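Local coordinates for SusD-like carbohydrate binding protein (Bacteroides vulgatus, PDB 3LEW) that probably binds carbohydrate at the outer membrane of the bacterium, as a member of the SusD family of nutrient-binding proteins, at residues V342-V346 with A347-L351; H198-D201 with N202-L206. All coordinates share one frame; numbering follows the deposited sequence.

Overall arrangement
Both contacts are local junctions where the chain enters a helix, and they follow one another in series, neither enclosing the other. From the N terminus, contact 2 comes first: the loop after helix 170-187 ends at 198-201, and helix 202-215 begins. Much later, contact 1 carries strand 341-345 into helix 346-359. Their centres lie about 13 Å apart, and the selenomethionine methyl of Met344 packs on the backbone oxygen of Val204. Strand 254-258 ties them further, pairing with 341-345 while its Ile255 and Trp256 touch Val204. Arg211, from the helix begun in contact 2, forms a salt bridge with Glu348 of contact 1.

Contact 1 (V342-V346 with A347-L351); sequences VLMRV and AEIYL
With CG1 trans to its backbone N (chi1 -175°), Val346 lays this methyl against the ring of Tyr350, whose CG lies beside its own backbone N (chi1 -85°); CG1 comes 3.7 Å from Tyr350 CE1. This is a strand-to-helix junction, where strand 341-345 of a two-stranded antiparallel sheet runs into helix 346-359. The Val346 carbonyl oxygen accepts from Tyr350 N at 3.1 Å, a helical i to i+4 bond, and weakly from Ile349 N. It also lies at the Tyr350 ring edge, in plane, 3.5 Å from CD1. The tyrosine suits its place by joining an apolar ring to a hydroxyl that bonds Asn234 O. Glu348 crosses Met344 at about a right angle, OE1 standing 3.6 Å from Met344 CG. Buried here, its carboxylate finds its countercharge in Arg211, while the Arg345 guanidinium meets Glu253, Glu401 and Glu405. Ala347, small enough to sit beside that group, places CB 3.6 Å from Arg345 NH1. One water joins strand to helix, accepting from Arg345 N and donating to Glu348 OE1, each at 2.8 Å.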
ATOM      1  N   VAL A 342      -5.379   5.220  -5.654  1.00 13.80           N
ATOM      2  CA  VAL A 342      -4.769   4.101  -6.411  1.00 13.79           C
ATOM      3  C   VAL A 342      -4.454   2.912  -5.469  1.00 13.60           C
ATOM      4  O   VAL A 342      -3.939   3.109  -4.379  1.00 13.34           O
ATOM      5  CB  VAL A 342      -3.514   4.557  -7.188  1.00 13.56           C
ATOM      6  CG1 VAL A 342      -2.394   5.003  -6.256  1.00 13.26           C
ATOM      7  CG2 VAL A 342      -2.982   3.407  -8.097  1.00 13.52           C
ATOM      8  N   LEU A 343      -4.762   1.675  -5.904  1.00 13.88           N
ATOM      9  CA  LEU A 343      -4.475   0.507  -5.122  1.00 14.23           C
ATOM     10  C   LEU A 343      -3.488  -0.437  -5.861  1.00 14.31           C
ATOM     11  O   LEU A 343      -2.705  -1.121  -5.223  1.00 14.49           O
ATOM     12  CB  LEU A 343      -5.783  -0.249  -4.810  1.00 14.29           C
ATOM     13  CG  LEU A 343      -6.781   0.514  -3.897  1.00 15.75           C
ATOM     14  CD1 LEU A 343      -8.143  -0.237  -3.865  1.00 16.62           C
ATOM     15  CD2 LEU A 343      -6.167   0.697  -2.510  1.00 17.33           C
HETATM   16  N   MSE A 344      -3.505  -0.435  -7.183  1.00 14.32           N
HETATM   17  CA  MSE A 344      -2.632  -1.341  -7.956  1.00 13.73           C
HETATM   18  C   MSE A 344      -2.466  -0.812  -9.365  1.00 14.96           C
HETATM   19  O   MSE A 344      -3.470  -0.513 -10.019  1.00 15.42           O
HETATM   20  CB  MSE A 344      -3.186  -2.762  -8.004  1.00 14.03           C
HETATM   21  CG  MSE A 344      -2.236  -3.701  -8.607  1.00 13.14           C
HETATM   22 SE   MSE A 344      -2.825  -5.573  -8.234  0.75 17.94          SE
HETATM   23  CE  MSE A 344      -4.471  -5.539  -8.921  1.00 17.41           C
ATOM     24  N   ARG A 345      -1.213  -0.706  -9.833  1.00 13.82           N
ATOM     25  CA  ARG A 345      -0.905  -0.296 -11.193  1.00 12.92           C
ATOM     26  C   ARG A 345      -0.088  -1.357 -11.928  1.00 12.67           C
ATOM     27  O   ARG A 345       0.602  -2.199 -11.318  1.00 14.72           O
ATOM     28  CB  ARG A 345      -0.078   0.993 -11.175  1.00 12.80           C
ATOM     29  CG  ARG A 345      -0.740   2.098 -10.477  1.00 15.91           C
ATOM     30  CD  ARG A 345       0.016   3.402 -10.754  1.00 16.50           C
ATOM     31  NE  ARG A 345       1.262   3.558 -10.003  1.00 15.26           N
ATOM     32  CZ  ARG A 345       2.482   3.675 -10.520  1.00 16.23           C
ATOM     33  NH1 ARG A 345       2.722   3.593 -11.830  1.00 15.82           N
ATOM     34  NH2 ARG A 345       3.501   3.938  -9.698  1.00 16.34           N
ATOM     35  N   VAL A 346      -0.120  -1.274 -13.246  1.00 12.43           N
ATOM     36  CA  VAL A 346       0.662  -2.201 -14.073  1.00 12.93           C
ATOM     37  C   VAL A 346       2.178  -2.119 -13.751  1.00 13.30           C
ATOM     38  O   VAL A 346       2.861  -3.145 -13.765  1.00 14.02           O
ATOM     39  CB  VAL A 346       0.419  -1.998 -15.584  1.00 12.72           C
ATOM     40  CG1 VAL A 346       1.205  -3.133 -16.417  1.00 12.85           C
ATOM     41  CG2 VAL A 346      -1.111  -2.048 -15.923  1.00 12.53           C
ATOM     42  N   ALA A 347       2.713  -0.942 -13.460  1.00 13.24           N
ATOM     43  CA  ALA A 347       4.116  -0.854 -13.126  1.00 12.66           C
ATOM     44  C   ALA A 347       4.516  -1.788 -11.981  1.00 13.64           C
ATOM     45  O   ALA A 347       5.631  -2.312 -11.989  1.00 14.02           O
ATOM     46  CB  ALA A 347       4.529   0.617 -12.767  1.00 13.43           C
ATOM     47  N   GLU A 348       3.678  -1.922 -10.956  1.00 12.81           N
ATOM     48  CA  GLU A 348       3.952  -2.858  -9.877  1.00 13.46           C
ATOM     49  C   GLU A 348       4.063  -4.291 -10.384  1.00 13.75           C
ATOM     50  O   GLU A 348       4.857  -5.077  -9.852  1.00 13.98           O
ATOM     51  CB  GLU A 348       2.861  -2.755  -8.797  1.00 13.53           C
ATOM     52  CG  GLU A 348       3.107  -3.693  -7.602  1.00 14.68           C
ATOM     53  CD  GLU A 348       1.901  -3.900  -6.699  1.00 16.81           C
ATOM     54  OE1 GLU A 348       0.879  -3.216  -6.836  1.00 15.74           O
ATOM     55  OE2 GLU A 348       1.983  -4.818  -5.839  1.00 15.07           O
ATOM     56  N   ILE A 349       3.234  -4.648 -11.377  1.00 13.05           N
ATOM     57  CA  ILE A 349       3.252  -6.011 -11.941  1.00 13.69           C
ATOM     58  C   ILE A 349       4.551  -6.255 -12.682  1.00 13.37           C
ATOM     59  O   ILE A 349       5.127  -7.326 -12.547  1.00 12.96           O
ATOM     60  CB  ILE A 349       2.025  -6.291 -12.840  1.00 13.92           C
ATOM     61  CG1 ILE A 349       0.709  -5.914 -12.123  1.00 14.78           C
ATOM     62  CG2 ILE A 349       2.019  -7.744 -13.306  1.00 14.36           C
ATOM     63  CD1 ILE A 349       0.534  -6.604 -10.711  1.00 14.47           C
ATOM     64  N   TYR A 350       5.058  -5.256 -13.409  1.00 12.72           N
ATOM     65  CA  TYR A 350       6.389  -5.393 -14.029  1.00 13.01           C
ATOM     66  C   TYR A 350       7.453  -5.647 -12.952  1.00 12.68           C
ATOM     67  O   TYR A 350       8.325  -6.489 -13.099  1.00 13.10           O
ATOM     68  CB  TYR A 350       6.804  -4.125 -14.771  1.00 13.30           C
ATOM     69  CG  TYR A 350       6.325  -3.976 -16.194  1.00 13.20           C
ATOM     70  CD1 TYR A 350       5.055  -3.491 -16.483  1.00 14.89           C
ATOM     71  CD2 TYR A 350       7.161  -4.273 -17.243  1.00 13.83           C
ATOM     72  CE1 TYR A 350       4.621  -3.309 -17.781  1.00 14.16           C
ATOM     73  CE2 TYR A 350       6.727  -4.107 -18.570  1.00 14.12           C
ATOM     74  CZ  TYR A 350       5.461  -3.591 -18.829  1.00 13.95           C
ATOM     75  OH  TYR A 350       5.067  -3.407 -20.165  1.00 15.12           O
ATOM     76  N   LEU A 351       7.357  -4.912 -11.852  1.00 11.77           N
ATOM     77  CA  LEU A 351       8.341  -5.051 -10.764  1.00 12.61           C
ATOM     78  C   LEU A 351       8.222  -6.394 -10.019  1.00 12.64           C
ATOM     79  O   LEU A 351       9.235  -6.985  -9.687  1.00 14.32           O
ATOM     80  CB  LEU A 351       8.178  -3.890  -9.787  1.00 12.09           C
ATOM     81  CG  LEU A 351       8.730  -2.548 -10.331  1.00 12.36           C
ATOM     82  CD1 LEU A 351       8.111  -1.403  -9.510  1.00 13.63           C
ATOM     83  CD2 LEU A 351      10.271  -2.508 -10.209  1.00 15.27           C
TER
HETATM   84  O   HOH W   1       0.724  -0.617  -7.763  1.00 14.09           O

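Contact 2 (H198-D201 with N202-L206); sequences HKID and NEVVL
Asp201 turns its carboxylate back over the first turn of helix 202-215 and receives Val204 N on OD1, the N-cap bond of this helix start. Its chi1 of 67° sets CG between its own backbone N and carbonyl carbon, which swings OD1 to 3.0 Å from Val204 N, with an N-H...O angle of 168°. Aspartate suits the place because its short side chain reaches an amide that lacks a preceding helical turn, and its negative charge probably interacts well with the positive end of the helix dipole. The Asp201 carbonyl oxygen meanwhile accepts from Val205 N, opening the regular helical pattern. A leucine here would probably leave Val204 N without its cap and Arg194, which pairs with OD2, without its acidic mate.

Beside the cap, Ile200 lays CG2, trans to the backbone N, against the two valines, crossing both at about a right angle. CG2 is pressed to 3.5 Å from Val205 CG2, tighter than usual, and stands 4.1 Å from Val204 CG1. These branched side chains suit a buried flank, and Ile200 and Val204 also touch Trp256. Glu203 is extended beyond CG and shares a water with the cap residue: the water donates to Asp201 OD2 at 2.7 Å and to Glu203 OE1 at 2.9 Å.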
ATOM      1  N   HIS A 198     -12.842  -0.137  -9.197  1.00 14.66           N
ATOM      2  CA  HIS A 198     -12.759  -0.761  -7.847  1.00 14.43           C
ATOM      3  C   HIS A 198     -13.246  -2.210  -7.873  1.00 13.98           C
ATOM      4  O   HIS A 198     -13.031  -2.964  -6.900  1.00 14.32           O
ATOM      5  CB  HIS A 198     -13.571   0.045  -6.802  1.00 14.77           C
ATOM      6  CG  HIS A 198     -15.044   0.128  -7.095  1.00 14.93           C
ATOM      7  ND1 HIS A 198     -15.562   0.924  -8.107  1.00 15.06           N
ATOM      8  CD2 HIS A 198     -16.100  -0.468  -6.496  1.00 18.32           C
ATOM      9  CE1 HIS A 198     -16.881   0.791  -8.122  1.00 18.47           C
ATOM     10  NE2 HIS A 198     -17.231  -0.060  -7.164  1.00 17.34           N
ATOM     11  N   LYS A 199     -13.937  -2.607  -8.950  1.00 13.88           N
ATOM     12  CA  LYS A 199     -14.509  -3.950  -9.055  1.00 14.46           C
ATOM     13  C   LYS A 199     -13.416  -4.954  -9.416  1.00 14.34           C
ATOM     14  O   LYS A 199     -12.461  -4.634 -10.114  1.00 14.41           O
ATOM     15  CB  LYS A 199     -15.591  -3.991 -10.131  1.00 14.54           C
ATOM     16  CG  LYS A 199     -16.833  -3.198  -9.795  1.00 18.71           C
ATOM     17  CD  LYS A 199     -17.580  -3.895  -8.624  1.00 24.91           C
ATOM     18  CE  LYS A 199     -19.084  -3.964  -8.812  1.00 32.62           C
ATOM     19  NZ  LYS A 199     -19.692  -5.185  -8.148  1.00 36.51           N
ATOM     20  N   ILE A 200     -13.510  -6.147  -8.862  1.00 15.07           N
ATOM     21  CA  ILE A 200     -12.518  -7.186  -9.080  1.00 15.09           C
ATOM     22  C   ILE A 200     -12.900  -8.054 -10.287  1.00 15.13           C
ATOM     23  O   ILE A 200     -13.935  -8.708 -10.300  1.00 15.42           O
ATOM     24  CB  ILE A 200     -12.407  -8.083  -7.789  1.00 14.68           C
ATOM     25  CG1 ILE A 200     -12.028  -7.229  -6.584  1.00 15.24           C
ATOM     26  CG2 ILE A 200     -11.465  -9.255  -8.030  1.00 14.02           C
ATOM     27  CD1 ILE A 200     -11.951  -8.034  -5.290  1.00 16.34           C
ATOM     28  N   ASP A 201     -12.043  -8.102 -11.296  1.00 14.49           N
ATOM     29  CA  ASP A 201     -12.214  -8.982 -12.439  1.00 13.98           C
ATOM     30  C   ASP A 201     -11.003  -9.926 -12.492  1.00 14.44           C
ATOM     31  O   ASP A 201     -10.232 -10.013 -11.523  1.00 14.87           O
ATOM     32  CB  ASP A 201     -12.425  -8.218 -13.756  1.00 14.27           C
ATOM     33  CG  ASP A 201     -11.208  -7.439 -14.201  1.00 15.30           C
ATOM     34  OD1 ASP A 201     -10.191  -7.437 -13.444  1.00 15.29           O
ATOM     35  OD2 ASP A 201     -11.282  -6.767 -15.287  1.00 18.87           O
ATOM     36  N   ASN A 202     -10.915 -10.706 -13.557  1.00 13.87           N
ATOM     37  CA  ASN A 202      -9.821 -11.678 -13.695  1.00 14.73           C
ATOM     38  C   ASN A 202      -8.463 -10.988 -13.576  1.00 13.64           C
ATOM     39  O   ASN A 202      -7.610 -11.494 -12.885  1.00 14.46           O
ATOM     40  CB  ASN A 202      -9.981 -12.492 -14.991  1.00 15.62           C
ATOM     41  CG  ASN A 202      -8.968 -13.688 -15.092  1.00 18.29           C
ATOM     42  OD1 ASN A 202      -9.270 -14.826 -14.684  1.00 27.37           O
ATOM     43  ND2 ASN A 202      -7.822 -13.417 -15.625  1.00 23.66           N
ATOM     44  N   GLU A 203      -8.265  -9.861 -14.248  1.00 14.20           N
ATOM     45  CA  GLU A 203      -6.989  -9.146 -14.176  1.00 14.85           C
ATOM     46  C   GLU A 203      -6.625  -8.710 -12.751  1.00 14.75           C
ATOM     47  O   GLU A 203      -5.470  -8.835 -12.316  1.00 14.28           O
ATOM     48  CB  GLU A 203      -6.997  -7.949 -15.137  1.00 16.23           C
ATOM     49  CG  GLU A 203      -5.720  -7.153 -15.051  1.00 17.73           C
ATOM     50  CD  GLU A 203      -5.635  -5.989 -16.018  1.00 22.77           C
ATOM     51  OE1 GLU A 203      -6.617  -5.704 -16.706  1.00 26.41           O
ATOM     52  OE2 GLU A 203      -4.567  -5.361 -16.067  1.00 22.81           O
ATOM     53  N   VAL A 204      -7.606  -8.171 -12.027  1.00 14.06           N
ATOM     54  CA  VAL A 204      -7.391  -7.748 -10.648  1.00 13.59           C
ATOM     55  C   VAL A 204      -6.961  -8.936  -9.807  1.00 13.56           C
ATOM     56  O   VAL A 204      -5.982  -8.846  -9.070  1.00 14.15           O
ATOM     57  CB  VAL A 204      -8.600  -7.022 -10.013  1.00 13.51           C
ATOM     58  CG1 VAL A 204      -8.324  -6.665  -8.511  1.00 14.39           C
ATOM     59  CG2 VAL A 204      -8.977  -5.738 -10.798  1.00 14.41           C
ATOM     60  N   VAL A 205      -7.652 -10.081  -9.954  1.00 13.12           N
ATOM     61  CA  VAL A 205      -7.254 -11.296  -9.217  1.00 13.65           C
ATOM     62  C   VAL A 205      -5.792 -11.711  -9.538  1.00 13.92           C
ATOM     63  O   VAL A 205      -5.025 -12.012  -8.632  1.00 14.08           O
ATOM     64  CB  VAL A 205      -8.224 -12.446  -9.455  1.00 13.85           C
ATOM     65  CG1 VAL A 205      -7.738 -13.713  -8.707  1.00 14.68           C
ATOM     66  CG2 VAL A 205      -9.669 -12.067  -8.970  1.00 13.78           C
ATOM     67  N   LEU A 206      -5.412 -11.727 -10.817  1.00 14.65           N
ATOM     68  CA  LEU A 206      -4.055 -12.073 -11.190  1.00 15.03           C
ATOM     69  C   LEU A 206      -3.069 -11.126 -10.497  1.00 14.35           C
ATOM     70  O   LEU A 206      -2.003 -11.558 -10.037  1.00 15.41           O
ATOM     71  CB  LEU A 206      -3.859 -11.993 -12.725  1.00 14.27           C
ATOM     72  CG  LEU A 206      -4.499 -13.112 -13.559  1.00 14.19           C
ATOM     73  CD1 LEU A 206      -4.407 -12.761 -15.041  1.00 12.66           C
ATOM     74  CD2 LEU A 206      -3.793 -14.498 -13.256  1.00 14.58           C
TER
HETATM   75  O   HOH W   2      -9.420  -4.985 -16.182  1.00 21.68           O